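Serine/threonine-protein kinase Tel1 (Chaetomium thermophilum, PDB 6SKY) phosphorylates serine and threonine residues of proteins with ATP and probably acts as a DNA damage sensor that activates checkpoint signalling. Local coordinates at residues 1857-1862 with 2679-2684; 2718-2723 with 2801-2806; 2140-2145 with 2155-2160; 2014-2019 with 2034-2039. All blocks are in the same frame, centred on the assembly; numbering follows the deposited sequence.

Contact 1: residues 1857-1862 with 2679-2684; sequences ESSIAD and ERYYPK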
# COMPACT_ATOMS: atom_id res chain seq x y z
N GLU A 1857 -42.71 15.00 38.53
CA GLU A 1857 -41.34 14.93 38.06
C GLU A 1857 -41.06 16.09 37.13
O GLU A 1857 -41.96 16.61 36.46
CB GLU A 1857 -41.06 13.61 37.33
CG GLU A 1857 -41.72 13.51 35.97
CD GLU A 1857 -41.23 12.32 35.18
OE1 GLU A 1857 -41.70 12.13 34.04
OE2 GLU A 1857 -40.37 11.59 35.70
N SER A 1858 -39.80 16.50 37.10
CA SER A 1858 -39.35 17.57 36.21
C SER A 1858 -38.84 17.03 34.89
O SER A 1858 -39.17 17.57 33.83
CB SER A 1858 -38.26 18.38 36.90
OG SER A 1858 -37.32 17.52 37.50
N SER A 1859 -38.04 15.97 34.94
CA SER A 1859 -37.38 15.40 33.79
C SER A 1859 -37.54 13.89 33.83
O SER A 1859 -38.15 13.34 34.74
CB SER A 1859 -35.91 15.80 33.76
OG SER A 1859 -35.29 15.49 34.99
N ILE A 1860 -36.98 13.21 32.83
CA ILE A 1860 -36.97 11.75 32.88
C ILE A 1860 -35.87 11.24 33.79
O ILE A 1860 -35.91 10.08 34.20
CB ILE A 1860 -36.81 11.14 31.48
CG1 ILE A 1860 -35.47 11.54 30.88
CG2 ILE A 1860 -37.94 11.56 30.59
CD1 ILE A 1860 -35.17 10.86 29.60
N ALA A 1861 -34.90 12.07 34.14
CA ALA A 1861 -33.85 11.65 35.04
C ALA A 1861 -34.36 11.34 36.44
O ALA A 1861 -33.57 10.89 37.28
CB ALA A 1861 -32.76 12.72 35.12
N ASP A 1862 -35.64 11.56 36.71
CA ASP A 1862 -36.22 11.18 37.99
C ASP A 1862 -36.84 9.79 37.96
O ASP A 1862 -37.10 9.23 39.02
CB ASP A 1862 -37.28 12.19 38.41
CG ASP A 1862 -36.82 13.61 38.26
OD1 ASP A 1862 -37.03 14.18 37.18
OD2 ASP A 1862 -36.23 14.16 39.21
N GLU A 2679 -32.22 23.96 30.91
CA GLU A 2679 -32.78 24.38 32.18
C GLU A 2679 -33.67 23.32 32.80
O GLU A 2679 -33.92 23.38 34.01
CB GLU A 2679 -33.57 25.67 32.01
CG GLU A 2679 -34.78 25.52 31.15
CD GLU A 2679 -35.57 26.79 31.05
OE1 GLU A 2679 -35.18 27.77 31.71
OE2 GLU A 2679 -36.59 26.81 30.32
N ARG A 2680 -34.17 22.37 32.02
CA ARG A 2680 -34.93 21.28 32.60
C ARG A 2680 -34.03 20.31 33.34
O ARG A 2680 -34.40 19.80 34.40
CB ARG A 2680 -35.72 20.57 31.51
CG ARG A 2680 -36.24 19.23 31.90
CD ARG A 2680 -37.28 18.75 30.94
NE ARG A 2680 -36.74 18.49 29.62
CZ ARG A 2680 -37.06 19.18 28.53
NH1 ARG A 2680 -36.53 18.87 27.37
NH2 ARG A 2680 -37.92 20.18 28.62
N TYR A 2681 -32.83 20.04 32.82
CA TYR A 2681 -31.97 19.05 33.45
C TYR A 2681 -30.93 19.64 34.39
O TYR A 2681 -30.40 18.91 35.22
CB TYR A 2681 -31.26 18.21 32.39
CG TYR A 2681 -32.21 17.38 31.59
CD1 TYR A 2681 -32.77 16.23 32.11
CD2 TYR A 2681 -32.57 17.74 30.31
CE1 TYR A 2681 -33.64 15.48 31.38
CE2 TYR A 2681 -33.44 17.00 29.58
CZ TYR A 2681 -33.98 15.87 30.12
OH TYR A 2681 -34.86 15.12 29.39
N TYR A 2682 -30.63 20.93 34.28
CA TYR A 2682 -29.68 21.59 35.18
C TYR A 2682 -30.25 22.92 35.61
O TYR A 2682 -29.91 23.97 35.07
CB TYR A 2682 -28.33 21.79 34.50
CG TYR A 2682 -27.61 20.52 34.15
CD1 TYR A 2682 -26.85 19.86 35.09
CD2 TYR A 2682 -27.69 19.98 32.88
CE1 TYR A 2682 -26.19 18.70 34.78
CE2 TYR A 2682 -27.03 18.83 32.56
CZ TYR A 2682 -26.29 18.19 33.51
OH TYR A 2682 -25.63 17.04 33.20
N PRO A 2683 -31.14 22.92 36.61
CA PRO A 2683 -31.76 24.18 37.04
C PRO A 2683 -30.82 25.16 37.72
O PRO A 2683 -31.21 26.31 37.93
CB PRO A 2683 -32.86 23.71 38.00
CG PRO A 2683 -33.07 22.29 37.68
CD PRO A 2683 -31.74 21.77 37.28
N LYS A 2684 -29.60 24.75 38.07
CA LYS A 2684 -28.64 25.65 38.69
C LYS A 2684 -27.66 26.25 37.69
O LYS A 2684 -26.83 27.07 38.09
CB LYS A 2684 -27.86 24.91 39.78
CG LYS A 2684 -28.70 24.47 40.95
CD LYS A 2684 -27.84 23.79 42.00
CE LYS A 2684 -28.69 23.32 43.16
NZ LYS A 2684 -27.85 22.82 44.29

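Contact 2: residues 2718-2723 with 2801-2806; sequences HPVMRY and TRDIVD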
# COMPACT_ATOMS: atom_id res chain seq x y z
N HIS A 2718 -23.69 22.67 31.09
CA HIS A 2718 -23.34 21.29 30.82
C HIS A 2718 -24.19 20.73 29.70
O HIS A 2718 -25.37 21.05 29.61
CB HIS A 2718 -23.53 20.42 32.07
CG HIS A 2718 -22.81 20.93 33.27
ND1 HIS A 2718 -23.38 21.81 34.16
CD2 HIS A 2718 -21.57 20.68 33.74
CE1 HIS A 2718 -22.52 22.08 35.12
NE2 HIS A 2718 -21.41 21.41 34.89
N PRO A 2719 -23.63 19.90 28.83
CA PRO A 2719 -24.40 19.38 27.70
C PRO A 2719 -25.53 18.47 28.13
O PRO A 2719 -25.45 17.76 29.14
CB PRO A 2719 -23.35 18.61 26.89
CG PRO A 2719 -22.25 18.36 27.82
CD PRO A 2719 -22.22 19.49 28.77
N VAL A 2720 -26.61 18.48 27.34
CA VAL A 2720 -27.80 17.71 27.64
C VAL A 2720 -28.29 16.94 26.42
O VAL A 2720 -29.42 16.47 26.40
CB VAL A 2720 -28.93 18.61 28.15
CG1 VAL A 2720 -28.54 19.28 29.42
CG2 VAL A 2720 -29.28 19.62 27.11
N MET A 2721 -27.46 16.82 25.39
CA MET A 2721 -27.96 16.25 24.15
C MET A 2721 -28.22 14.76 24.27
O MET A 2721 -29.07 14.22 23.57
CB MET A 2721 -26.99 16.54 23.02
CG MET A 2721 -27.43 16.08 21.66
SD MET A 2721 -28.84 16.98 21.04
CE MET A 2721 -29.33 15.89 19.74
N ARG A 2722 -27.52 14.09 25.19
CA ARG A 2722 -27.71 12.66 25.36
C ARG A 2722 -29.12 12.30 25.79
O ARG A 2722 -29.51 11.14 25.66
CB ARG A 2722 -26.72 12.12 26.37
CG ARG A 2722 -27.02 12.51 27.77
CD ARG A 2722 -25.86 12.20 28.65
NE ARG A 2722 -26.06 12.71 30.00
CZ ARG A 2722 -25.81 13.95 30.37
NH1 ARG A 2722 -26.01 14.33 31.62
NH2 ARG A 2722 -25.36 14.82 29.49
N TYR A 2723 -29.88 13.26 26.29
CA TYR A 2723 -31.25 12.99 26.68
C TYR A 2723 -32.21 13.02 25.51
O TYR A 2723 -33.28 12.43 25.61
CB TYR A 2723 -31.70 13.99 27.72
CG TYR A 2723 -31.02 13.78 29.04
CD1 TYR A 2723 -30.06 14.66 29.49
CD2 TYR A 2723 -31.33 12.70 29.83
CE1 TYR A 2723 -29.45 14.47 30.68
CE2 TYR A 2723 -30.72 12.50 31.02
CZ TYR A 2723 -29.77 13.39 31.45
OH TYR A 2723 -29.15 13.19 32.65
N THR A 2801 -19.57 21.23 18.73
CA THR A 2801 -19.58 21.75 20.09
C THR A 2801 -19.76 20.61 21.09
O THR A 2801 -19.82 19.44 20.73
CB THR A 2801 -20.67 22.80 20.24
OG1 THR A 2801 -21.95 22.18 20.17
CG2 THR A 2801 -20.56 23.80 19.14
N ARG A 2802 -19.81 20.95 22.37
CA ARG A 2802 -19.92 19.92 23.40
C ARG A 2802 -21.26 19.21 23.35
O ARG A 2802 -21.35 18.03 23.71
CB ARG A 2802 -19.70 20.51 24.78
CG ARG A 2802 -18.29 20.95 25.07
CD ARG A 2802 -18.24 21.69 26.37
NE ARG A 2802 -19.28 22.70 26.44
CZ ARG A 2802 -19.87 23.09 27.56
NH1 ARG A 2802 -19.52 22.54 28.71
NH2 ARG A 2802 -20.81 24.01 27.53
N ASP A 2803 -22.31 19.90 22.92
CA ASP A 2803 -23.61 19.27 22.81
C ASP A 2803 -23.71 18.34 21.61
O ASP A 2803 -24.39 17.33 21.68
CB ASP A 2803 -24.71 20.32 22.73
CG ASP A 2803 -25.37 20.57 24.06
OD1 ASP A 2803 -25.02 21.54 24.75
OD2 ASP A 2803 -26.24 19.77 24.43
N ILE A 2804 -23.04 18.66 20.50
CA ILE A 2804 -23.05 17.74 19.38
C ILE A 2804 -22.34 16.45 19.75
O ILE A 2804 -22.79 15.35 19.40
CB ILE A 2804 -22.44 18.40 18.13
CG1 ILE A 2804 -23.51 19.08 17.29
CG2 ILE A 2804 -21.78 17.37 17.25
CD1 ILE A 2804 -24.18 20.21 17.96
N VAL A 2805 -21.25 16.55 20.50
CA VAL A 2805 -20.48 15.38 20.88
C VAL A 2805 -21.15 14.61 22.00
O VAL A 2805 -20.96 13.40 22.12
CB VAL A 2805 -19.05 15.82 21.25
CG1 VAL A 2805 -18.24 14.65 21.68
CG2 VAL A 2805 -18.40 16.47 20.09
N ASP A 2806 -21.93 15.28 22.84
CA ASP A 2806 -22.62 14.59 23.92
C ASP A 2806 -23.64 13.59 23.39
O ASP A 2806 -23.87 12.56 24.02
CB ASP A 2806 -23.30 15.60 24.83
CG ASP A 2806 -23.73 14.99 26.14
OD1 ASP A 2806 -22.88 14.47 26.87
OD2 ASP A 2806 -24.93 15.05 26.45

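Contact 3: residues 2140-2145 with 2155-2160; sequences MWSQRH and ADARLV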
# COMPACT_ATOMS: atom_id res chain seq x y z
N MET A 2140 -20.15 -30.43 -6.76
CA MET A 2140 -20.64 -31.76 -6.42
C MET A 2140 -21.70 -32.23 -7.40
O MET A 2140 -21.72 -33.39 -7.79
CB MET A 2140 -21.19 -31.77 -5.01
CG MET A 2140 -20.14 -31.78 -3.93
SD MET A 2140 -19.22 -33.31 -3.89
CE MET A 2140 -20.56 -34.46 -3.76
N TRP A 2141 -22.61 -31.34 -7.80
CA TRP A 2141 -23.63 -31.72 -8.76
C TRP A 2141 -23.02 -32.06 -10.11
O TRP A 2141 -23.50 -32.95 -10.81
CB TRP A 2141 -24.64 -30.60 -8.89
CG TRP A 2141 -25.90 -30.99 -9.57
CD1 TRP A 2141 -26.80 -31.90 -9.15
CD2 TRP A 2141 -26.42 -30.43 -10.77
NE1 TRP A 2141 -27.85 -31.97 -10.02
CE2 TRP A 2141 -27.64 -31.06 -11.02
CE3 TRP A 2141 -25.97 -29.45 -11.65
CZ2 TRP A 2141 -28.40 -30.76 -12.13
CZ3 TRP A 2141 -26.73 -29.15 -12.74
CH2 TRP A 2141 -27.94 -29.81 -12.98
N SER A 2142 -21.96 -31.34 -10.50
CA SER A 2142 -21.32 -31.66 -11.76
C SER A 2142 -20.58 -32.99 -11.71
O SER A 2142 -20.41 -33.63 -12.75
CB SER A 2142 -20.36 -30.54 -12.15
OG SER A 2142 -19.55 -30.95 -13.22
N GLN A 2143 -20.14 -33.42 -10.53
CA GLN A 2143 -19.38 -34.66 -10.44
C GLN A 2143 -20.28 -35.89 -10.38
O GLN A 2143 -19.95 -36.93 -10.95
CB GLN A 2143 -18.48 -34.64 -9.22
CG GLN A 2143 -17.35 -33.66 -9.30
CD GLN A 2143 -16.57 -33.60 -8.03
OE1 GLN A 2143 -16.84 -34.34 -7.08
NE2 GLN A 2143 -15.58 -32.72 -7.98
N ARG A 2144 -21.41 -35.80 -9.67
CA ARG A 2144 -22.25 -36.95 -9.36
C ARG A 2144 -23.25 -37.18 -10.48
O ARG A 2144 -24.33 -36.60 -10.50
CB ARG A 2144 -22.95 -36.73 -8.03
CG ARG A 2144 -21.99 -36.53 -6.90
CD ARG A 2144 -21.23 -37.78 -6.70
NE ARG A 2144 -22.17 -38.88 -6.70
CZ ARG A 2144 -21.84 -40.16 -6.76
NH1 ARG A 2144 -20.57 -40.52 -6.81
NH2 ARG A 2144 -22.79 -41.08 -6.76
N HIS A 2145 -22.90 -38.07 -11.40
CA HIS A 2145 -23.68 -38.22 -12.62
C HIS A 2145 -24.99 -38.97 -12.41
O HIS A 2145 -25.91 -38.80 -13.20
CB HIS A 2145 -22.86 -38.95 -13.68
CG HIS A 2145 -21.60 -38.24 -14.06
ND1 HIS A 2145 -21.55 -37.32 -15.08
CD2 HIS A 2145 -20.35 -38.32 -13.55
CE1 HIS A 2145 -20.32 -36.85 -15.18
NE2 HIS A 2145 -19.57 -37.45 -14.27
N ALA A 2155 -22.02 -31.81 -19.95
CA ALA A 2155 -21.67 -30.50 -20.49
C ALA A 2155 -22.56 -29.41 -19.91
O ALA A 2155 -22.08 -28.32 -19.61
CB ALA A 2155 -21.78 -30.52 -22.01
N ASP A 2156 -23.84 -29.71 -19.71
CA ASP A 2156 -24.75 -28.74 -19.09
C ASP A 2156 -24.35 -28.43 -17.66
O ASP A 2156 -24.31 -27.27 -17.25
CB ASP A 2156 -26.18 -29.26 -19.14
CG ASP A 2156 -26.71 -29.39 -20.54
OD1 ASP A 2156 -26.28 -28.60 -21.41
OD2 ASP A 2156 -27.57 -30.26 -20.78
N ALA A 2157 -24.06 -29.47 -16.88
CA ALA A 2157 -23.66 -29.27 -15.49
C ALA A 2157 -22.35 -28.50 -15.40
O ALA A 2157 -22.20 -27.61 -14.56
CB ALA A 2157 -23.55 -30.61 -14.79
N ARG A 2158 -21.40 -28.82 -16.28
CA ARG A 2158 -20.13 -28.10 -16.29
C ARG A 2158 -20.33 -26.64 -16.65
O ARG A 2158 -19.75 -25.75 -16.02
CB ARG A 2158 -19.18 -28.77 -17.26
CG ARG A 2158 -17.75 -28.48 -16.97
CD ARG A 2158 -17.40 -29.01 -15.61
NE ARG A 2158 -16.04 -29.51 -15.58
CZ ARG A 2158 -15.59 -30.36 -14.68
NH1 ARG A 2158 -14.34 -30.77 -14.72
NH2 ARG A 2158 -16.40 -30.81 -13.73
N LEU A 2159 -21.14 -26.37 -17.67
CA LEU A 2159 -21.37 -25.00 -18.08
C LEU A 2159 -22.03 -24.19 -16.98
O LEU A 2159 -21.68 -23.02 -16.76
CB LEU A 2159 -22.21 -24.99 -19.35
CG LEU A 2159 -22.23 -23.69 -20.12
CD1 LEU A 2159 -20.82 -23.24 -20.37
CD2 LEU A 2159 -22.95 -23.90 -21.42
N VAL A 2160 -22.98 -24.79 -16.27
CA VAL A 2160 -23.66 -24.04 -15.22
C VAL A 2160 -22.73 -23.82 -14.03
O VAL A 2160 -22.79 -22.77 -13.38
CB VAL A 2160 -24.96 -24.76 -14.81
CG1 VAL A 2160 -24.82 -25.47 -13.50
CG2 VAL A 2160 -26.08 -23.76 -14.73

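Contact 4: residues 2014-2019 with 2034-2039; sequences TFTTAR and SWAVTV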
# COMPACT_ATOMS: atom_id res chain seq x y z
N THR A 2014 -12.63 -27.47 11.26
CA THR A 2014 -12.47 -28.82 10.74
C THR A 2014 -13.42 -29.09 9.59
O THR A 2014 -13.00 -29.52 8.51
CB THR A 2014 -12.71 -29.83 11.86
OG1 THR A 2014 -11.81 -29.56 12.94
CG2 THR A 2014 -12.47 -31.22 11.35
N PHE A 2015 -14.71 -28.81 9.78
CA PHE A 2015 -15.66 -29.20 8.76
C PHE A 2015 -15.77 -28.22 7.60
O PHE A 2015 -16.06 -28.64 6.48
CB PHE A 2015 -17.01 -29.47 9.41
CG PHE A 2015 -17.00 -30.70 10.25
CD1 PHE A 2015 -17.29 -31.92 9.70
CD2 PHE A 2015 -16.62 -30.65 11.56
CE1 PHE A 2015 -17.24 -33.05 10.45
CE2 PHE A 2015 -16.57 -31.79 12.31
CZ PHE A 2015 -16.88 -32.98 11.75
N THR A 2016 -15.44 -26.95 7.82
CA THR A 2016 -15.31 -26.02 6.71
C THR A 2016 -14.15 -26.41 5.80
O THR A 2016 -14.29 -26.42 4.58
CB THR A 2016 -15.11 -24.60 7.23
OG1 THR A 2016 -16.22 -24.23 8.04
CG2 THR A 2016 -15.01 -23.64 6.09
N THR A 2017 -13.01 -26.75 6.40
CA THR A 2017 -11.86 -27.16 5.61
C THR A 2017 -12.12 -28.47 4.89
O THR A 2017 -11.71 -28.64 3.73
CB THR A 2017 -10.65 -27.29 6.52
OG1 THR A 2017 -10.44 -26.06 7.21
CG2 THR A 2017 -9.42 -27.61 5.73
N ALA A 2018 -12.79 -29.41 5.54
CA ALA A 2018 -13.11 -30.67 4.89
C ALA A 2018 -14.05 -30.46 3.71
O ALA A 2018 -13.93 -31.15 2.70
CB ALA A 2018 -13.73 -31.63 5.89
N ARG A 2019 -14.99 -29.53 3.82
CA ARG A 2019 -15.89 -29.28 2.71
C ARG A 2019 -15.19 -28.55 1.57
O ARG A 2019 -15.47 -28.81 0.40
CB ARG A 2019 -17.10 -28.49 3.18
CG ARG A 2019 -18.09 -28.23 2.09
CD ARG A 2019 -19.22 -27.36 2.56
NE ARG A 2019 -18.76 -26.12 3.16
CZ ARG A 2019 -18.30 -25.08 2.47
NH1 ARG A 2019 -17.91 -23.99 3.10
NH2 ARG A 2019 -18.23 -25.15 1.16
N SER A 2034 -23.39 -26.84 15.28
CA SER A 2034 -22.53 -26.16 14.33
C SER A 2034 -23.16 -26.18 12.95
O SER A 2034 -23.72 -27.20 12.53
CB SER A 2034 -21.16 -26.84 14.29
OG SER A 2034 -20.22 -26.05 13.59
N TRP A 2035 -23.11 -25.05 12.25
CA TRP A 2035 -23.66 -25.00 10.91
C TRP A 2035 -22.78 -25.75 9.92
O TRP A 2035 -23.28 -26.33 8.95
CB TRP A 2035 -23.84 -23.55 10.47
CG TRP A 2035 -22.57 -22.87 10.18
CD1 TRP A 2035 -21.79 -22.20 11.06
CD2 TRP A 2035 -21.91 -22.79 8.92
NE1 TRP A 2035 -20.68 -21.71 10.43
CE2 TRP A 2035 -20.73 -22.06 9.11
CE3 TRP A 2035 -22.20 -23.28 7.65
CZ2 TRP A 2035 -19.85 -21.81 8.09
CZ3 TRP A 2035 -21.32 -23.02 6.64
CH2 TRP A 2035 -20.16 -22.29 6.85
N ALA A 2036 -21.47 -25.76 10.17
CA ALA A 2036 -20.53 -26.41 9.28
C ALA A 2036 -20.76 -27.91 9.25
O ALA A 2036 -20.67 -28.54 8.20
CB ALA A 2036 -19.11 -26.09 9.70
N VAL A 2037 -21.11 -28.49 10.40
CA VAL A 2037 -21.38 -29.92 10.46
C VAL A 2037 -22.65 -30.27 9.71
O VAL A 2037 -22.71 -31.28 9.01
CB VAL A 2037 -21.44 -30.38 11.93
CG1 VAL A 2037 -21.64 -31.85 12.00
CG2 VAL A 2037 -20.18 -29.99 12.63
N THR A 2038 -23.68 -29.44 9.83
CA THR A 2038 -24.93 -29.65 9.11
C THR A 2038 -24.71 -29.65 7.61
O THR A 2038 -25.12 -30.57 6.89
CB THR A 2038 -25.93 -28.57 9.50
OG1 THR A 2038 -26.23 -28.68 10.89
CG2 THR A 2038 -27.19 -28.69 8.71
N VAL A 2039 -24.07 -28.59 7.12
CA VAL A 2039 -23.82 -28.47 5.69
C VAL A 2039 -22.91 -29.60 5.21
O VAL A 2039 -23.12 -30.17 4.13
CB VAL A 2039 -23.24 -27.07 5.41
CG1 VAL A 2039 -22.42 -27.07 4.18
CG2 VAL A 2039 -24.36 -26.08 5.29

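Contact 1: residues 1857-1862 with 2679-2684
Ser-1859, in the loop between helices 1836-1849 and 1871-1880, comes against the last turn of helix 2670-2681, its CA 6.5 Å from the CA of Arg-2680. The CB of Ser-1859 points toward the helix end and meets the CE1 corner of the Tyr-2681 ring obliquely at 3.3 Å. Beside it, Ile-1860 crosses the same tyrosine at a slant, with CG1 3.9 Å from the Tyr-2681 OH. That hydroxyl is hydrogen-bonded to Glu-2727, and the ring stacks on Tyr-2723. Arg-2680 adds its aliphatic part beside the ring. Its CG lies anti to the backbone N (chi1 164°), which places this methylene over the centre of the Tyr-2681 ring, 4.2 Å above the plane, and also 3.9 Å from the CB of Ser-1859. One carbon further on, Arg-2680 CD lies 3.6 Å from the carbonyl O of Ser-1858. The guanidinium has a long, weak ion pair with Glu-2727. No hydrogen bond spans the two segments; within the loop, Ser-1859 bonds to Asp-1862 instead. Asp-1862 OD1 accepts from Ser-1859 N at 3.0 Å, nearly in line with its C-O bond, and from Ser-1859 OG, which approaches from above the carboxylate plane. This double grip fixes the turn that presents the serine CB and Ile-1860. Joining residues more than 800 positions apart, the contact is a small surface docking of a loop from the helical solenoid onto the PI3/PI4-kinase-type catalytic domain, the side-by-side placement of helical and kinase regions that marks PIKK enzymes.

Contact 2: residues 2718-2723 with 2801-2806
Arg-2722 crosses Asp-2806 at a slant, meeting it from CB to CD and again at NH2. CB passes 3.4 Å from Asp-2806 OD2; with CG between the backbone N and the carbonyl carbon (chi1 72°), CG stays beside the same oxygen, CD following at 3.7 Å. The chain runs extended to NE, and the turn at chi4 (-84°) swings NH2 to OD2 in a 3.1 Å salt bridge, in the guanidinium plane and syn to the carboxylate, the two planes nearly perpendicular. NH2 also donates to the Pro-2719 carbonyl O, and NH1 to the Tyr-2682 hydroxyl. The backbone N of Arg-2722 reaches Asp-2806 OD2 from the opposite face of the carboxylate, at 3.0 Å. An alanine here is likely to leave the Asp-2806 carboxylate without its charged mate and the Pro-2719 carbonyl without this donor. Both segments belong to the PI3/PI4-kinase catalytic domain, where short helix 2802-2806 sits beside the C-terminus, Arg-2802 NH2 bonding to the Tyr-2943 carbonyl. Pro-2719 CB rests on Asp-2806 CB at 3.6 Å, its CD over one face of the Arg-2802 guanidinium. Val-2720 N donates to Asp-2803 OD2 at 3.2 Å, while His-2678 holds OD1.

Contact 3: residues 2140-2145 with 2155-2160
The Trp-2141 indole turns its CZ3 corner to helix 2154-2174: Val-2160 CG1 lies at the edge, near the ring plane and 4.2 Å from CZ3, whereas Ala-2157 CB comes up obliquely at 4.1 Å from the same atom. Leu-2105, Val-2099 and Met-2046 also touch this indole. The second flat group, the Arg-2158 guanidinium, meets Ser-2142 OG at its edge, close to its plane. NH2 donates to that oxygen at 3.2 Å with an N-H...O angle of 149°, and NH1 is bonded to Ser-2194 OG. These residues join two consecutive helices, 2124-2143 and 2154-2174, of the alpha-solenoid FAT domain, whose sequence family belongs to the TPR clan. At their closest the backbones approach to 5.0 Å between the CA atoms of Ser-2142 and Ala-2157, and the methyl of Ala-2157 fills the approach, 3.9 Å from Ser-2142 CA. Arg-2158 starts away from the first helix, but bends at chi2 and chi3 carry its guanidinium round to the serine. An alanine in place of Ser-2142 removes the acceptor of NH2 and would probably leave the guanidinium freer to turn about its link to Ser-2194. Val-2160 also packs on Leu-2105 and Leu-2109 of helix 2102-2119.

Contact 4: residues 2014-2019 with 2034-2039
Phe-2015 and Val-2037 form the close side of a helix pair in the alpha-solenoid FAT domain, where helices 2011-2021 and 2035-2047 follow one another in the chain. Their short segments run in broadly the same direction, with axes 8.5 Å apart at closest approach and crossing at 35°. On this buried side Val-2037 CG2 sits over one face of the Phe-2015 ring in a CH-pi contact, 4.1 Å from the ring centroid and displaced toward the CD2 rim. The phenyl group has its CG beside the backbone N (chi1 -70°), which turns that face to the valine methyl. Tyr-2040 meets the same ring edge-to-face. Next to it, the CB atoms of Phe-2015 and Ala-2036 touch at 4.0 Å.

The flank formed by Thr-2016 and Trp-2035 is looser and partly exposed. Thr-2016 OG1 bonds back to the carbonyl O of Asp-2012 in its own helix and lies 3.8 Å from Ala-2036 CB; it approaches Trp-2035 obliquely and no nearer than 4.4 Å, at CZ2. No hydrogen bond crosses between the segments. Farther along, Arg-2019 and Val-2039 close the contact again as a buried pair, the arginine turning its aliphatic part to the second helix while its guanidinium makes weak bonds to Ser-2132 and Thr-2136 of helix 2124-2143. The chain bends at chi3 (54°), and at the bend Arg-2019 CD rests 3.6 Å from Val-2039 CG1.

Along the chain, contact 4 closes first, contact 3 next and contact 2 last, both FAT-domain contacts being nested in the long loop closed by contact 1. Contacts 1 and 2 have centres about 15 Å apart and touch through Tyr-2681 and Tyr-2682 against residues 2718-2723, so the docked loop and the region beside the C-terminus are linked by a continuous run of packed residues. Contacts 3 and 4 have centres about 22 Å apart and are joined through helix 2124-2143, which carries part of contact 3 and packs against Arg-2019, Trp-2035 and Val-2039 of contact 4. Contacts 1 and 3, centres about 70 Å apart on opposite sides of the chain's centre, reflect how far the FAT solenoid extends from the catalytic domain.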